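Local atomic coordinates of protein F01G10.3, confirmed by transcript evidence (Caenorhabditis elegans, PDB entry 3K6J), a protein that probably acts as the NAD+-dependent 3-hydroxyacyl-CoA dehydrogenase part of a multifunctional enzyme, with a Rossmann-type nucleotide-binding domain and a bound zinc ion. Residues Ala76-Phe81 with Cys219-Lys224. Residues are numbered along the deposited sequence; the frame is centred on the assembly and turned at random.
With PO4 (phosphate ion), chain B.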
ATOM      1  N   ALA A  76      18.059  -3.136  -7.934  1.00 27.01           N
ATOM      2  CA  ALA A  76      18.037  -2.670  -9.306  1.00 27.70           C
ATOM      3  C   ALA A  76      19.439  -2.400  -9.877  1.00 28.40           C
ATOM      4  O   ALA A  76      19.564  -1.998 -11.018  1.00 28.78           O
ATOM      5  CB  ALA A  76      17.187  -1.423  -9.407  1.00 26.96           C
ATOM      6  N   GLY A  77      20.482  -2.593  -9.076  1.00 29.02           N
ATOM      7  CA  GLY A  77      21.856  -2.281  -9.494  1.00 30.06           C
ATOM      8  C   GLY A  77      22.258  -0.821  -9.352  1.00 30.60           C
ATOM      9  O   GLY A  77      23.195  -0.349 -10.008  1.00 31.44           O
ATOM     10  N   ILE A  78      21.545  -0.079  -8.513  1.00 30.61           N
ATOM     11  CA  ILE A  78      21.882   1.318  -8.301  1.00 30.33           C
ATOM     12  C   ILE A  78      22.687   1.431  -7.008  1.00 30.19           C
ATOM     13  O   ILE A  78      22.266   0.906  -5.959  1.00 30.04           O
ATOM     14  CB  ILE A  78      20.607   2.232  -8.280  1.00 30.94           C
ATOM     15  CG1 ILE A  78      19.929   2.222  -9.659  1.00 30.60           C
ATOM     16  CG2 ILE A  78      20.955   3.676  -7.854  1.00 29.35           C
ATOM     17  CD1 ILE A  78      18.457   2.591  -9.636  1.00 30.57           C
ATOM     18  N   GLU A  79      23.832   2.117  -7.088  1.00 29.23           N
ATOM     19  CA  GLU A  79      24.662   2.379  -5.928  1.00 29.46           C
ATOM     20  C   GLU A  79      23.847   3.116  -4.889  1.00 28.40           C
ATOM     21  O   GLU A  79      23.377   4.232  -5.146  1.00 27.97           O
ATOM     22  CB  GLU A  79      25.893   3.213  -6.325  1.00 30.67           C
ATOM     23  CG  GLU A  79      26.947   3.281  -5.224  1.00 34.16           C
ATOM     24  CD  GLU A  79      27.907   4.455  -5.383  1.00 40.56           C
ATOM     25  OE1 GLU A  79      27.436   5.605  -5.618  1.00 40.12           O
ATOM     26  OE2 GLU A  79      29.139   4.219  -5.255  1.00 43.26           O
ATOM     27  N   THR A  80      23.669   2.475  -3.737  1.00 27.65           N
ATOM     28  CA  THR A  80      22.801   2.979  -2.680  1.00 26.99           C
ATOM     29  C   THR A  80      23.541   3.084  -1.349  1.00 27.34           C
ATOM     30  O   THR A  80      24.014   2.083  -0.805  1.00 28.22           O
ATOM     31  CB  THR A  80      21.534   2.047  -2.511  1.00 27.28           C
ATOM     32  OG1 THR A  80      20.887   1.883  -3.779  1.00 26.02           O
ATOM     33  CG2 THR A  80      20.534   2.619  -1.502  1.00 24.44           C
ATOM     34  N   PHE A  81      23.620   4.293  -0.809  1.00 26.70           N
ATOM     35  CA  PHE A  81      24.125   4.471   0.534  1.00 26.25           C
ATOM     36  C   PHE A  81      22.975   4.407   1.508  1.00 25.37           C
ATOM     37  O   PHE A  81      21.945   5.044   1.315  1.00 25.10           O
ATOM     38  CB  PHE A  81      24.870   5.806   0.666  1.00 26.95           C
ATOM     39  CG  PHE A  81      26.034   5.934  -0.265  1.00 29.70           C
ATOM     40  CD1 PHE A  81      27.301   5.490   0.123  1.00 30.37           C
ATOM     41  CD2 PHE A  81      25.861   6.474  -1.554  1.00 31.03           C
ATOM     42  CE1 PHE A  81      28.381   5.594  -0.755  1.00 32.61           C
ATOM     43  CE2 PHE A  81      26.935   6.594  -2.421  1.00 31.01           C
ATOM     44  CZ  PHE A  81      28.199   6.141  -2.029  1.00 32.15           C
ATOM     45  N   CYS A 219      11.911   5.701  -9.695  1.00 24.40           N
ATOM     46  CA  CYS A 219      11.004   4.612  -9.328  1.00 24.77           C
ATOM     47  C   CYS A 219      10.811   3.599 -10.463  1.00 25.14           C
ATOM     48  O   CYS A 219      10.782   2.380 -10.216  1.00 24.34           O
ATOM     49  CB  CYS A 219       9.643   5.161  -8.885  1.00 24.76           C
ATOM     50  SG  CYS A 219       9.672   6.041  -7.296  1.00 26.95           S
ATOM     51  N   GLU A 220      10.665   4.096 -11.696  1.00 25.27           N
ATOM     52  CA  GLU A 220      10.494   3.209 -12.836  1.00 26.55           C
ATOM     53  C   GLU A 220      11.722   2.348 -13.038  1.00 26.46           C
ATOM     54  O   GLU A 220      11.601   1.153 -13.300  1.00 27.17           O
ATOM     55  CB  GLU A 220      10.117   3.960 -14.115  1.00 26.45           C
ATOM     56  CG  GLU A 220       8.724   4.560 -14.039  1.00 29.68           C
ATOM     57  CD  GLU A 220       8.492   5.697 -15.043  1.00 34.88           C
ATOM     58  OE1 GLU A 220       9.472   6.224 -15.651  1.00 37.11           O
ATOM     59  OE2 GLU A 220       7.313   6.077 -15.216  1.00 35.64           O
ATOM     60  N   SER A 221      12.901   2.930 -12.852  1.00 26.63           N
ATOM     61  CA  SER A 221      14.151   2.186 -13.043  1.00 26.73           C
ATOM     62  C   SER A 221      14.292   1.076 -11.995  1.00 26.53           C
ATOM     63  O   SER A 221      15.026   0.120 -12.198  1.00 27.90           O
ATOM     64  CB  SER A 221      15.374   3.131 -13.046  1.00 26.64           C
ATOM     65  OG  SER A 221      15.681   3.582 -11.715  1.00 28.41           O
ATOM     66  N   ILE A 222      13.569   1.181 -10.890  1.00 25.73           N
ATOM     67  CA  ILE A 222      13.626   0.142  -9.868  1.00 25.28           C
ATOM     68  C   ILE A 222      12.399  -0.757  -9.882  1.00 25.53           C
ATOM     69  O   ILE A 222      12.168  -1.514  -8.942  1.00 26.20           O
ATOM     70  CB  ILE A 222      13.940   0.704  -8.442  1.00 25.51           C
ATOM     71  CG1 ILE A 222      12.762   1.524  -7.889  1.00 23.68           C
ATOM     72  CG2 ILE A 222      15.257   1.482  -8.477  1.00 22.47           C
ATOM     73  CD1 ILE A 222      12.931   2.011  -6.441  1.00 21.13           C
ATOM     74  N   LYS A 223      11.651  -0.688 -10.984  1.00 24.95           N
ATOM     75  CA  LYS A 223      10.484  -1.524 -11.218  1.00 25.04           C
ATOM     76  C   LYS A 223       9.351  -1.225 -10.234  1.00 23.88           C
ATOM     77  O   LYS A 223       8.560  -2.104  -9.894  1.00 24.23           O
ATOM     78  CB  LYS A 223      10.871  -3.018 -11.203  1.00 26.01           C
ATOM     79  CG  LYS A 223      12.111  -3.343 -12.029  1.00 29.57           C
ATOM     80  CD  LYS A 223      11.753  -3.664 -13.488  1.00 36.70           C
ATOM     81  CE  LYS A 223      11.807  -2.429 -14.397  1.00 39.71           C
ATOM     82  NZ  LYS A 223      11.327  -2.730 -15.807  1.00 42.46           N
ATOM     83  N   LYS A 224       9.284   0.012  -9.770  1.00 22.63           N
ATOM     84  CA  LYS A 224       8.134   0.478  -9.011  1.00 22.16           C
ATOM     85  C   LYS A 224       7.191   1.250  -9.926  1.00 21.34           C
ATOM     86  O   LYS A 224       7.572   1.656 -11.030  1.00 21.09           O
ATOM     87  CB  LYS A 224       8.584   1.377  -7.855  1.00 21.53           C
ATOM     88  CG  LYS A 224       9.438   0.650  -6.832  1.00 21.78           C
ATOM     89  CD  LYS A 224       8.595  -0.281  -5.985  1.00 21.80           C
ATOM     90  CE  LYS A 224       9.369  -0.787  -4.819  1.00 21.26           C
ATOM     91  NZ  LYS A 224       8.650  -1.949  -4.206  1.00 24.28           N
TER
HETATM   92  P   PO4 B 500       8.850  -4.497  -6.927  1.00 98.96           P
HETATM   93  O1  PO4 B 500       9.227  -4.943  -8.324  1.00 99.29           O
HETATM   94  O2  PO4 B 500       8.187  -3.148  -7.018  1.00 99.08           O
HETATM   95  O3  PO4 B 500       7.887  -5.486  -6.304  1.00 98.94           O
HETATM   96  O4  PO4 B 500      10.093  -4.389  -6.075  1.00 98.81           O
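The methyl CG2 of Ile222 is the hub of this small apolar contact, meeting both CB of Ala76 and CD1 of Ile78 at 3.6 Å. Ile222 puts CG1 between its backbone N and carbonyl carbon (chi1 69°), which leaves CG2 beside the N as the branch that reaches across, while the CG1-CD1 arm of Ile222 turns from the contact. Ile78 answers with its longer branch: CG1 lies anti to the carbonyl carbon and the chain is extended at chi2 (157°), which sets CD1 against CG2 where the side chains of Ile78 and Ile222 cross at about a right angle. CD1 of Ile78 also lies 3.6 Å from OG of Ser221; that hydroxyl hydrogen-bonds to Ala218 O in the preceding turn, and its approach to the methyl is a plain van der Waals contact. Alanine suits position 76, where its CB points at Ile222 and fits close against CG2.

Both segments leave a helix through a Schellman motif, with Gly77 and Lys223 at positive phi. At these backbone angles a side chain at Gly77 would collide with the carbonyl oxygen of Ala76. The second motif is closed by Lys224 N to Cys219 O and Lys223 N to Glu220 O; Cys219 O also takes Ile222 N. Lys224 then brings NZ to phosphate O2 at 3.1 Å and, weakly, to O4; NZ also bonds to Ala193 O and Ile196 O. A methionine in its place would probably leave those two carbonyls and the phosphate, likely a crystallisation ion, without their shared donor.

The contact thus joins the exits of two helices of the Rossmann-type domain: helix 64-75 runs into strand 79-83, and helix 209-221 into the edge strand 225-229. Ile222 also packs on Phe73 of the first helix and on Phe189, whereas Ile78 rests on Val57 of the neighbouring strand 56-60.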